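DUF72 domain-containing protein (Thermotoga maritima, PDB 1VPQ) is of unknown function but belongs to the DUF72 family, whose members are placed among the TIM-barrel proteins. Local coordinates at residues A[136-141]-A[159-164]; A[165-170]-A[190-195]; A[151-156]-A[199-204]. All coordinates share one frame; numbering follows the deposited sequence.

Interaction 1. Residues A[136-141]-A[159-164]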
loop_
_atom_site.group_PDB
_atom_site.type_symbol
_atom_site.label_atom_id
_atom_site.label_comp_id
_atom_site.label_asym_id
_atom_site.label_seq_id
_atom_site.Cartn_x
_atom_site.Cartn_y
_atom_site.Cartn_z
ATOM N N LYS A 136 22.556 5.166 9.964
ATOM C CA LYS A 136 22.068 4.015 10.744
ATOM C C LYS A 136 20.719 3.451 10.238
ATOM O O LYS A 136 20.496 2.231 10.252
ATOM C CB LYS A 136 21.968 4.375 12.232
ATOM N N ASN A 137 19.836 4.342 9.792
ATOM C CA ASN A 137 18.544 3.949 9.237
ATOM C C ASN A 137 18.648 3.326 7.848
ATOM O O ASN A 137 17.844 2.466 7.494
ATOM C CB ASN A 137 17.590 5.138 9.213
ATOM C CG ASN A 137 17.009 5.437 10.574
ATOM O OD1 ASN A 137 17.085 4.616 11.489
ATOM N ND2 ASN A 137 16.418 6.614 10.717
ATOM N N VAL A 138 19.626 3.765 7.062
ATOM C CA VAL A 138 19.948 3.095 5.796
ATOM C C VAL A 138 20.530 1.715 6.082
ATOM O O VAL A 138 20.191 0.741 5.410
ATOM C CB VAL A 138 20.950 3.894 4.943
ATOM C CG1 VAL A 138 21.391 3.078 3.720
ATOM C CG2 VAL A 138 20.342 5.217 4.500
ATOM N N GLU A 139 21.415 1.638 7.072
ATOM C CA GLU A 139 21.927 0.353 7.524
ATOM C C GLU A 139 20.756 -0.552 7.901
ATOM O O GLU A 139 20.748 -1.738 7.559
ATOM C CB GLU A 139 22.893 0.512 8.706
ATOM C CG GLU A 139 23.610 -0.781 9.082
ATOM C CD GLU A 139 24.690 -0.600 10.143
ATOM O OE1 GLU A 139 24.779 0.497 10.744
ATOM O OE2 GLU A 139 25.453 -1.569 10.378
ATOM N N TYR A 140 19.761 0.014 8.582
ATOM C CA TYR A 140 18.577 -0.750 8.970
ATOM C C TYR A 140 17.832 -1.298 7.749
ATOM O O TYR A 140 17.363 -2.435 7.766
ATOM C CB TYR A 140 17.628 0.085 9.846
ATOM C CG TYR A 140 16.420 -0.695 10.273
ATOM C CD1 TYR A 140 16.458 -1.498 11.400
ATOM C CD2 TYR A 140 15.245 -0.671 9.522
ATOM C CE1 TYR A 140 15.350 -2.248 11.788
ATOM C CE2 TYR A 140 14.133 -1.415 9.902
ATOM C CZ TYR A 140 14.191 -2.197 11.041
ATOM O OH TYR A 140 13.101 -2.945 11.440
ATOM N N LEU A 141 17.722 -0.491 6.698
ATOM C CA LEU A 141 17.075 -0.929 5.464
ATOM C C LEU A 141 17.850 -2.090 4.813
ATOM O O LEU A 141 17.249 -2.986 4.215
ATOM C CB LEU A 141 16.910 0.241 4.475
ATOM C CG LEU A 141 15.880 1.348 4.800
ATOM C CD1 LEU A 141 15.906 2.439 3.740
ATOM C CD2 LEU A 141 14.466 0.812 4.956
ATOM N N TYR A 159 10.573 14.039 4.813
ATOM C CA TYR A 159 11.189 14.763 3.695
ATOM C C TYR A 159 12.685 14.445 3.465
ATOM O O TYR A 159 13.141 14.377 2.320
ATOM C CB TYR A 159 10.998 16.283 3.882
ATOM C CG TYR A 159 11.908 16.903 4.927
ATOM C CD1 TYR A 159 11.616 16.801 6.292
ATOM C CD2 TYR A 159 13.064 17.582 4.553
ATOM C CE1 TYR A 159 12.449 17.359 7.247
ATOM C CE2 TYR A 159 13.906 18.137 5.504
ATOM C CZ TYR A 159 13.599 18.021 6.853
ATOM O OH TYR A 159 14.439 18.573 7.802
ATOM N N SER A 160 13.428 14.254 4.558
ATOM C CA SER A 160 14.873 13.985 4.530
ATOM C C SER A 160 15.299 12.873 3.564
ATOM O O SER A 160 16.465 12.807 3.163
ATOM C CB SER A 160 15.354 13.629 5.940
ATOM O OG SER A 160 14.663 12.505 6.456
ATOM N N TRP A 161 14.355 12.001 3.213
ATOM C CA TRP A 161 14.621 10.852 2.357
ATOM C C TRP A 161 14.633 11.149 0.851
ATOM O O TRP A 161 15.116 10.326 0.073
ATOM C CB TRP A 161 13.595 9.745 2.640
ATOM C CG TRP A 161 13.802 9.028 3.944
ATOM C CD1 TRP A 161 13.088 9.195 5.095
ATOM C CD2 TRP A 161 14.773 8.010 4.222
ATOM N NE1 TRP A 161 13.561 8.360 6.068
ATOM C CE2 TRP A 161 14.599 7.624 5.563
ATOM C CE3 TRP A 161 15.786 7.397 3.467
ATOM C CZ2 TRP A 161 15.390 6.652 6.170
ATOM C CZ3 TRP A 161 16.572 6.427 4.071
ATOM C CH2 TRP A 161 16.367 6.064 5.411
ATOM N N ASP A 162 14.094 12.292 0.426
ATOM C CA ASP A 162 14.004 12.595 -1.019
ATOM C C ASP A 162 15.320 13.139 -1.574
ATOM O O ASP A 162 15.416 14.315 -1.940
ATOM C CB ASP A 162 12.850 13.560 -1.343
ATOM C CG ASP A 162 12.779 13.904 -2.836
ATOM O OD1 ASP A 162 12.904 12.981 -3.657
ATOM O OD2 ASP A 162 12.621 15.093 -3.191
ATOM N N ARG A 163 16.318 12.263 -1.646
ATOM C CA ARG A 163 17.657 12.629 -2.095
ATOM C C ARG A 163 18.234 11.477 -2.918
ATOM O O ARG A 163 17.772 10.349 -2.814
ATOM C CB ARG A 163 18.560 12.964 -0.895
ATOM C CG ARG A 163 18.599 11.893 0.188
ATOM C CD ARG A 163 19.386 12.340 1.409
ATOM N NE ARG A 163 20.788 12.616 1.106
ATOM C CZ ARG A 163 21.655 13.200 1.936
ATOM N NH1 ARG A 163 21.289 13.584 3.152
ATOM N NH2 ARG A 163 22.905 13.402 1.540
ATOM N N GLU A 164 19.238 11.763 -3.735
ATOM C CA GLU A 164 19.695 10.788 -4.724
ATOM C C GLU A 164 20.181 9.490 -4.095
ATOM O O GLU A 164 19.893 8.409 -4.592
ATOM C CB GLU A 164 20.792 11.380 -5.615
ATOM C CG GLU A 164 21.123 10.523 -6.845
ATOM C CD GLU A 164 19.879 10.077 -7.635
ATOM O OE1 GLU A 164 18.941 10.892 -7.825
ATOM O OE2 GLU A 164 19.842 8.900 -8.062
#
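Trp161 makes one whole side of this contact by itself. Three side chains of helix 135-147, Asn137, Val138 and Leu141, meet the six-membered part of its indole. Each has a different nearest carbon. Asn137 CB lies 4.0 Å from Trp161 CZ2, at the ring edge and close to the indole plane. Val138 CG2 approaches Trp161 CZ3 obliquely, also at 4.0 Å. Leu141 CD1 comes obliquely as well, 4.0 Å from Trp161 CH2 and 4.1 Å from Trp161 CZ3. The backbones stay well apart: the CA atoms of Val138 and Trp161 are 10.0 Å from each other. The long indole bridges that distance. Its CG is anti to the carbonyl carbon (chi1 -73°), and the benzo end reaches the helix. Leu141 meets it from the opposite direction. Asn137 and Leu141 are one helical turn apart, and both send their first bond toward the loop.

In the barrel, helix 135-147 and helix 164-173 stand before and after strand 152-155 in the chain. Trp161 belongs to the loop that leads from this strand into helix 164-173, so the contact ties a beta-to-alpha loop to the preceding helix. Residues 159-161 form a short 3-10 turn, and Asp162 is the centre of an inverse gamma turn.

The polar ends are held by the loop before the helix. Trp161 NE1 donates to Phe131 O, and Asn137 ND2 donates to Lys132 O. The first bond fixes the pyrrole end of the buried indole. The second turns the Asn137 amide to a main-chain carbonyl, while its CB touches the indole. The Trp161 ring also stacks with Phe156, the residue just after the strand. Val138 and Leu141 pack further on Phe169 of helix 164-173.

Interaction 2. Residues A[165-170]-A[190-195]. With SO4 (sulfate ion), chain D.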
loop_
_atom_site.group_PDB
_atom_site.type_symbol
_atom_site.label_atom_id
_atom_site.label_comp_id
_atom_site.label_asym_id
_atom_site.label_seq_id
_atom_site.Cartn_x
_atom_site.Cartn_y
_atom_site.Cartn_z
ATOM N N GLU A 165 20.914 9.610 -2.997
ATOM C CA GLU A 165 21.458 8.456 -2.284
ATOM C C GLU A 165 20.383 7.412 -1.970
ATOM O O GLU A 165 20.654 6.208 -1.996
ATOM C CB GLU A 165 22.132 8.917 -0.981
ATOM C CG GLU A 165 23.500 9.602 -1.173
ATOM C CD GLU A 165 23.450 11.131 -1.145
ATOM O OE1 GLU A 165 22.481 11.752 -1.652
ATOM O OE2 GLU A 165 24.420 11.715 -0.614
ATOM N N THR A 166 19.168 7.880 -1.670
ATOM C CA THR A 166 18.059 6.991 -1.318
ATOM C C THR A 166 17.618 6.118 -2.491
ATOM O O THR A 166 17.372 4.933 -2.313
ATOM C CB THR A 166 16.853 7.773 -0.783
ATOM O OG1 THR A 166 17.226 8.457 0.422
ATOM C CG2 THR A 166 15.698 6.846 -0.489
ATOM N N TYR A 167 17.537 6.704 -3.680
ATOM C CA TYR A 167 17.131 5.975 -4.881
ATOM C C TYR A 167 18.231 5.039 -5.371
ATOM O O TYR A 167 17.946 3.954 -5.857
ATOM C CB TYR A 167 16.721 6.954 -5.986
ATOM C CG TYR A 167 15.551 7.776 -5.567
ATOM C CD1 TYR A 167 14.256 7.293 -5.718
ATOM C CD2 TYR A 167 15.730 9.002 -4.943
ATOM C CE1 TYR A 167 13.163 8.021 -5.287
ATOM C CE2 TYR A 167 14.645 9.744 -4.504
ATOM C CZ TYR A 167 13.362 9.252 -4.685
ATOM O OH TYR A 167 12.279 9.987 -4.264
ATOM N N GLU A 168 19.481 5.474 -5.248
ATOM C CA GLU A 168 20.637 4.626 -5.530
ATOM C C GLU A 168 20.657 3.410 -4.608
ATOM O O GLU A 168 20.940 2.295 -5.045
ATOM C CB GLU A 168 21.944 5.424 -5.394
ATOM C CG GLU A 168 22.105 6.484 -6.484
ATOM C CD GLU A 168 23.461 7.189 -6.475
ATOM O OE1 GLU A 168 24.045 7.358 -5.381
ATOM O OE2 GLU A 168 23.937 7.592 -7.568
ATOM N N PHE A 169 20.353 3.624 -3.331
ATOM C CA PHE A 169 20.286 2.515 -2.388
ATOM C C PHE A 169 19.206 1.504 -2.796
ATOM O O PHE A 169 19.464 0.302 -2.872
ATOM C CB PHE A 169 20.041 2.998 -0.953
ATOM C CG PHE A 169 19.831 1.871 0.018
ATOM C CD1 PHE A 169 20.915 1.184 0.557
ATOM C CD2 PHE A 169 18.553 1.458 0.350
ATOM C CE1 PHE A 169 20.713 0.120 1.439
ATOM C CE2 PHE A 169 18.351 0.399 1.218
ATOM C CZ PHE A 169 19.426 -0.268 1.762
ATOM N N LEU A 170 17.998 2.000 -3.048
ATOM C CA LEU A 170 16.879 1.139 -3.418
ATOM C C LEU A 170 17.231 0.322 -4.664
ATOM O O LEU A 170 17.109 -0.891 -4.649
ATOM C CB LEU A 170 15.611 1.959 -3.642
ATOM C CG LEU A 170 15.038 2.709 -2.431
ATOM C CD1 LEU A 170 13.846 3.536 -2.838
ATOM C CD2 LEU A 170 14.645 1.769 -1.305
ATOM N N PRO A 190 7.535 14.105 -0.719
ATOM C CA PRO A 190 6.841 14.581 -1.920
ATOM C C PRO A 190 6.441 13.481 -2.896
ATOM O O PRO A 190 6.765 12.311 -2.702
ATOM C CB PRO A 190 7.877 15.497 -2.571
ATOM C CG PRO A 190 9.178 14.905 -2.189
ATOM C CD PRO A 190 8.985 14.366 -0.793
ATOM N N TYR A 191 5.731 13.882 -3.942
ATOM C CA TYR A 191 5.298 12.968 -4.994
ATOM C C TYR A 191 6.427 12.848 -5.984
ATOM O O TYR A 191 6.725 13.800 -6.682
ATOM C CB TYR A 191 4.045 13.514 -5.678
ATOM C CG TYR A 191 3.587 12.768 -6.898
ATOM C CD1 TYR A 191 2.788 11.640 -6.784
ATOM C CD2 TYR A 191 3.922 13.213 -8.177
ATOM C CE1 TYR A 191 2.355 10.953 -7.913
ATOM C CE2 TYR A 191 3.495 12.543 -9.306
ATOM C CZ TYR A 191 2.709 11.415 -9.171
ATOM O OH TYR A 191 2.276 10.740 -10.288
ATOM N N ARG A 192 7.073 11.689 -5.999
ATOM C CA ARG A 192 8.177 11.408 -6.932
ATOM C C ARG A 192 7.834 10.217 -7.830
ATOM O O ARG A 192 7.942 9.072 -7.401
ATOM C CB ARG A 192 9.491 11.114 -6.174
ATOM C CG ARG A 192 10.178 12.289 -5.468
ATOM C CD ARG A 192 9.738 13.621 -6.023
ATOM N NE ARG A 192 10.630 14.739 -5.765
ATOM C CZ ARG A 192 10.255 16.013 -5.813
ATOM N NH1 ARG A 192 8.991 16.342 -6.061
ATOM N NH2 ARG A 192 11.143 16.966 -5.584
ATOM N N PRO A 193 7.422 10.478 -9.085
ATOM C CA PRO A 193 7.037 9.370 -9.944
ATOM C C PRO A 193 8.285 8.745 -10.570
ATOM O O PRO A 193 8.691 9.101 -11.677
ATOM C CB PRO A 193 6.095 10.020 -10.953
ATOM C CG PRO A 193 6.511 11.450 -11.017
ATOM C CD PRO A 193 7.291 11.775 -9.770
ATOM N N ILE A 194 8.882 7.825 -9.809
ATOM C CA ILE A 194 10.193 7.237 -10.102
ATOM C C ILE A 194 10.142 5.729 -9.893
ATOM O O ILE A 194 9.428 5.236 -9.004
ATOM C CB ILE A 194 11.289 7.836 -9.171
ATOM C CG1 ILE A 194 11.636 9.260 -9.599
ATOM C CG2 ILE A 194 12.578 6.990 -9.177
ATOM C CD1 ILE A 194 12.346 10.022 -8.528
ATOM N N THR A 195 10.905 5.004 -10.712
ATOM C CA THR A 195 11.044 3.556 -10.541
ATOM C C THR A 195 12.480 3.173 -10.169
ATOM O O THR A 195 13.440 3.673 -10.749
ATOM C CB THR A 195 10.639 2.768 -11.813
ATOM O OG1 THR A 195 11.395 3.234 -12.936
ATOM C CG2 THR A 195 9.161 2.932 -12.092
HETATM S S SO4 D . 4.821 17.532 -4.929
HETATM O O1 SO4 D . 4.764 17.216 -3.498
HETATM O O2 SO4 D . 6.196 17.810 -5.360
HETATM O O3 SO4 D . 4.301 16.423 -5.706
HETATM O O4 SO4 D . 3.971 18.676 -5.198
#
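Ring-on-aliphatic packing joins Tyr167 of helix 164-173 to Arg192 and Ile194, in the loop between strands 176-181 and 199-204. Ile194 makes a CH-pi contact. Its CD1 sits over one face of the Tyr167 ring, 4.3 Å from the centroid and 27° off the normal. Ile194 CG2 touches Tyr167 CD1 at 3.9 Å. At the far end of the ring, Tyr167 OH lies 3.3 Å from Arg192 CG. That is a van der Waals touch. The hydroxyl is hydrogen-bonded to Asp162 OD1. With an alanine in place of Tyr167, a gap would probably open beside Ile194 and the Arg192 CG, and Asp162 OD1 would lose its hydroxyl partner.

The Arg192 chain bends at chi2 (-21°), and its guanidinium leads away from the helix. Pro190 CG lies against one face of that group. At its edge, Arg192 NH1 is 3.2 Å from O2 of a sulfate, probably from the crystallisation liquor. Tyr191 N gives the same ion two weak bonds.

Tyr167 meets Phe177 of strand 176-181 edge-to-face. On the loop side, Tyr191 and Pro193 pack on helix 226-240. From the Tyr167 helix, Phe169 reaches helix 135-147.

Interaction 3. Residues A[151-156]-A[199-204]. With SO4 (sulfate ion), chain B.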
loop_
_atom_site.group_PDB
_atom_site.type_symbol
_atom_site.label_atom_id
_atom_site.label_comp_id
_atom_site.label_asym_id
_atom_site.label_seq_id
_atom_site.Cartn_x
_atom_site.Cartn_y
_atom_site.Cartn_z
ATOM N N GLU A 151 9.579 -10.117 -3.100
ATOM C CA GLU A 151 9.298 -8.783 -3.615
ATOM C C GLU A 151 8.986 -7.801 -2.481
ATOM O O GLU A 151 8.015 -7.978 -1.755
ATOM C CB GLU A 151 8.152 -8.822 -4.634
ATOM C CG GLU A 151 8.546 -9.352 -6.013
ATOM C CD GLU A 151 9.379 -8.378 -6.837
ATOM O OE1 GLU A 151 9.623 -7.246 -6.374
ATOM O OE2 GLU A 151 9.802 -8.749 -7.956
ATOM N N LEU A 152 9.830 -6.774 -2.367
ATOM C CA LEU A 152 9.736 -5.751 -1.328
ATOM C C LEU A 152 9.605 -4.338 -1.910
ATOM O O LEU A 152 10.232 -4.010 -2.921
ATOM C CB LEU A 152 10.981 -5.811 -0.431
ATOM C CG LEU A 152 10.948 -4.986 0.859
ATOM C CD1 LEU A 152 9.889 -5.501 1.820
ATOM C CD2 LEU A 152 12.304 -4.974 1.531
ATOM N N ALA A 153 8.774 -3.527 -1.254
ATOM C CA ALA A 153 8.596 -2.111 -1.573
ATOM C C ALA A 153 8.642 -1.274 -0.308
ATOM O O ALA A 153 8.173 -1.705 0.756
ATOM C CB ALA A 153 7.276 -1.865 -2.306
ATOM N N VAL A 154 9.218 -0.076 -0.433
ATOM C CA VAL A 154 9.386 0.833 0.709
ATOM C C VAL A 154 8.803 2.231 0.436
ATOM O O VAL A 154 9.001 2.810 -0.643
ATOM C CB VAL A 154 10.890 0.943 1.148
ATOM C CG1 VAL A 154 11.098 2.103 2.131
ATOM C CG2 VAL A 154 11.375 -0.369 1.788
ATOM N N GLU A 155 8.108 2.747 1.452
ATOM C CA GLU A 155 7.547 4.091 1.474
ATOM C C GLU A 155 8.094 4.888 2.672
ATOM O O GLU A 155 8.067 4.408 3.812
ATOM C CB GLU A 155 6.019 4.004 1.615
ATOM C CG GLU A 155 5.292 5.339 1.492
ATOM C CD GLU A 155 3.836 5.276 1.938
ATOM O OE1 GLU A 155 3.191 4.238 1.710
ATOM O OE2 GLU A 155 3.328 6.265 2.512
ATOM N N PHE A 156 8.526 6.120 2.412
ATOM C CA PHE A 156 8.956 7.058 3.454
ATOM C C PHE A 156 7.934 8.168 3.665
ATOM O O PHE A 156 7.243 8.576 2.729
ATOM C CB PHE A 156 10.285 7.704 3.087
ATOM C CG PHE A 156 11.296 6.751 2.546
ATOM C CD1 PHE A 156 12.044 5.954 3.402
ATOM C CD2 PHE A 156 11.517 6.660 1.177
ATOM C CE1 PHE A 156 13.001 5.060 2.894
ATOM C CE2 PHE A 156 12.470 5.778 0.658
ATOM C CZ PHE A 156 13.213 4.980 1.520
ATOM N N TYR A 199 9.004 -2.983 -11.044
ATOM C CA TYR A 199 7.628 -2.785 -10.603
ATOM C C TYR A 199 7.449 -1.359 -10.090
ATOM O O TYR A 199 8.378 -0.767 -9.533
ATOM C CB TYR A 199 7.257 -3.790 -9.506
ATOM C CG TYR A 199 7.237 -5.204 -10.023
ATOM C CD1 TYR A 199 6.119 -5.702 -10.675
ATOM C CD2 TYR A 199 8.352 -6.032 -9.898
ATOM C CE1 TYR A 199 6.100 -7.001 -11.178
ATOM C CE2 TYR A 199 8.346 -7.335 -10.399
ATOM C CZ TYR A 199 7.214 -7.811 -11.038
ATOM O OH TYR A 199 7.184 -9.096 -11.541
ATOM N N ALA A 200 6.262 -0.803 -10.317
ATOM C CA ALA A 200 5.857 0.468 -9.699
ATOM C C ALA A 200 4.776 0.205 -8.665
ATOM O O ALA A 200 3.992 -0.733 -8.797
ATOM C CB ALA A 200 5.354 1.446 -10.737
ATOM N N TYR A 201 4.751 1.052 -7.642
ATOM C CA TYR A 201 3.807 0.945 -6.547
ATOM C C TYR A 201 3.378 2.360 -6.165
ATOM O O TYR A 201 4.219 3.167 -5.788
ATOM C CB TYR A 201 4.477 0.244 -5.365
ATOM C CG TYR A 201 3.535 -0.359 -4.326
ATOM C CD1 TYR A 201 2.695 0.440 -3.550
ATOM C CD2 TYR A 201 3.515 -1.729 -4.103
ATOM C CE1 TYR A 201 1.857 -0.125 -2.584
ATOM C CE2 TYR A 201 2.690 -2.296 -3.151
ATOM C CZ TYR A 201 1.866 -1.494 -2.387
ATOM O OH TYR A 201 1.040 -2.075 -1.441
ATOM N N PHE A 202 2.084 2.662 -6.270
ATOM C CA PHE A 202 1.572 3.989 -5.911
ATOM C C PHE A 202 0.670 3.896 -4.711
ATOM O O PHE A 202 -0.159 2.994 -4.640
ATOM C CB PHE A 202 0.756 4.600 -7.047
ATOM C CG PHE A 202 1.548 4.870 -8.275
ATOM C CD1 PHE A 202 1.935 3.825 -9.110
ATOM C CD2 PHE A 202 1.905 6.167 -8.611
ATOM C CE1 PHE A 202 2.677 4.071 -10.263
ATOM C CE2 PHE A 202 2.645 6.419 -9.758
ATOM C CZ PHE A 202 3.031 5.365 -10.587
ATOM N N ARG A 203 0.805 4.848 -3.790
ATOM C CA ARG A 203 -0.130 4.965 -2.677
ATOM C C ARG A 203 -0.651 6.397 -2.551
ATOM O O ARG A 203 0.131 7.325 -2.451
ATOM C CB ARG A 203 0.521 4.506 -1.377
ATOM C CG ARG A 203 0.889 3.022 -1.370
ATOM C CD ARG A 203 1.248 2.562 0.027
ATOM N NE ARG A 203 0.073 2.303 0.857
ATOM C CZ ARG A 203 -0.036 2.598 2.153
ATOM N NH1 ARG A 203 0.933 3.224 2.800
ATOM N NH2 ARG A 203 -1.150 2.294 2.803
ATOM N N PHE A 204 -1.977 6.554 -2.564
ATOM C CA PHE A 204 -2.623 7.863 -2.471
ATOM C C PHE A 204 -3.392 7.980 -1.162
ATOM O O PHE A 204 -4.358 7.259 -0.937
ATOM C CB PHE A 204 -3.573 8.082 -3.654
ATOM C CG PHE A 204 -2.934 7.863 -5.011
ATOM C CD1 PHE A 204 -1.673 8.369 -5.304
ATOM C CD2 PHE A 204 -3.611 7.174 -6.003
ATOM C CE1 PHE A 204 -1.095 8.169 -6.560
ATOM C CE2 PHE A 204 -3.042 6.974 -7.265
ATOM C CZ PHE A 204 -1.785 7.470 -7.538
HETATM S S SO4 B . -0.470 4.693 5.941
HETATM O O1 SO4 B . 0.780 5.053 5.279
HETATM O O2 SO4 B . -0.302 4.712 7.389
HETATM O O3 SO4 B . -1.482 5.666 5.558
HETATM O O4 SO4 B . -0.854 3.342 5.545
#
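Glu151, just before strand 152-155, meets Tyr199 across the contact. Its carboxylate is turned 79° to the ring plane, with Glu151 OE2 3.2 Å from Tyr199 CE2. The Glu151 side chain bends at chi2 (-74°), which sets the carboxylate there. Two residues on, Ala153 CB touches Tyr201 CD2 at 4.2 Å. The Tyr201 hydroxyl reaches beyond, to Glu54 and Thr82.

These strands are not neighbours in the sheet. Strand 176-181 runs between them, and their alternate side chains meet inside the eight-stranded parallel barrel.

Glu155 follows, near the C-terminal end of its strand, where TIM barrels carry their active sites. Its extended chain brings OE1 into a salt bridge with Arg203 NH1 at 2.7 Å, whose hydrogen bond is nearly straight (N-H...O 167°). The proton meets the syn side of the carboxylate. Glu155 OE2 is hydrogen-bonded to His205. A sulfate, probably from the crystallisation liquor, lies at the same guanidinium. Arg203 NH1 binds its O1 at 3.1 Å, and Arg203 NH2 binds its O4 at 3.0 Å. Lys84, Arg157 and Tyr220 hold the ion too, which is consistent with an anion-binding pocket. Arg203 NH2 also forms a salt bridge with Glu54.

From the N terminus, helix 135-147 opens interaction 1 and strand 152-155 opens interaction 3. Interaction 1 then closes at 159-164, the loop after that strand, so the two cross. Interaction 2 starts next, on helix 164-173, and closes at 190-195. It follows interaction 1 in series and is nested inside the loop that interaction 3 closes at strand 199-204. Interactions 1 and 2 join the outer helices and loops, while interaction 3 spans the barrel interior. They touch one another. Trp161 O and Thr166 OG1 probably hydrogen-bond between interactions 1 and 2. Phe156, from interaction 3, packs against Leu141 of interaction 1 and Thr166 of interaction 2.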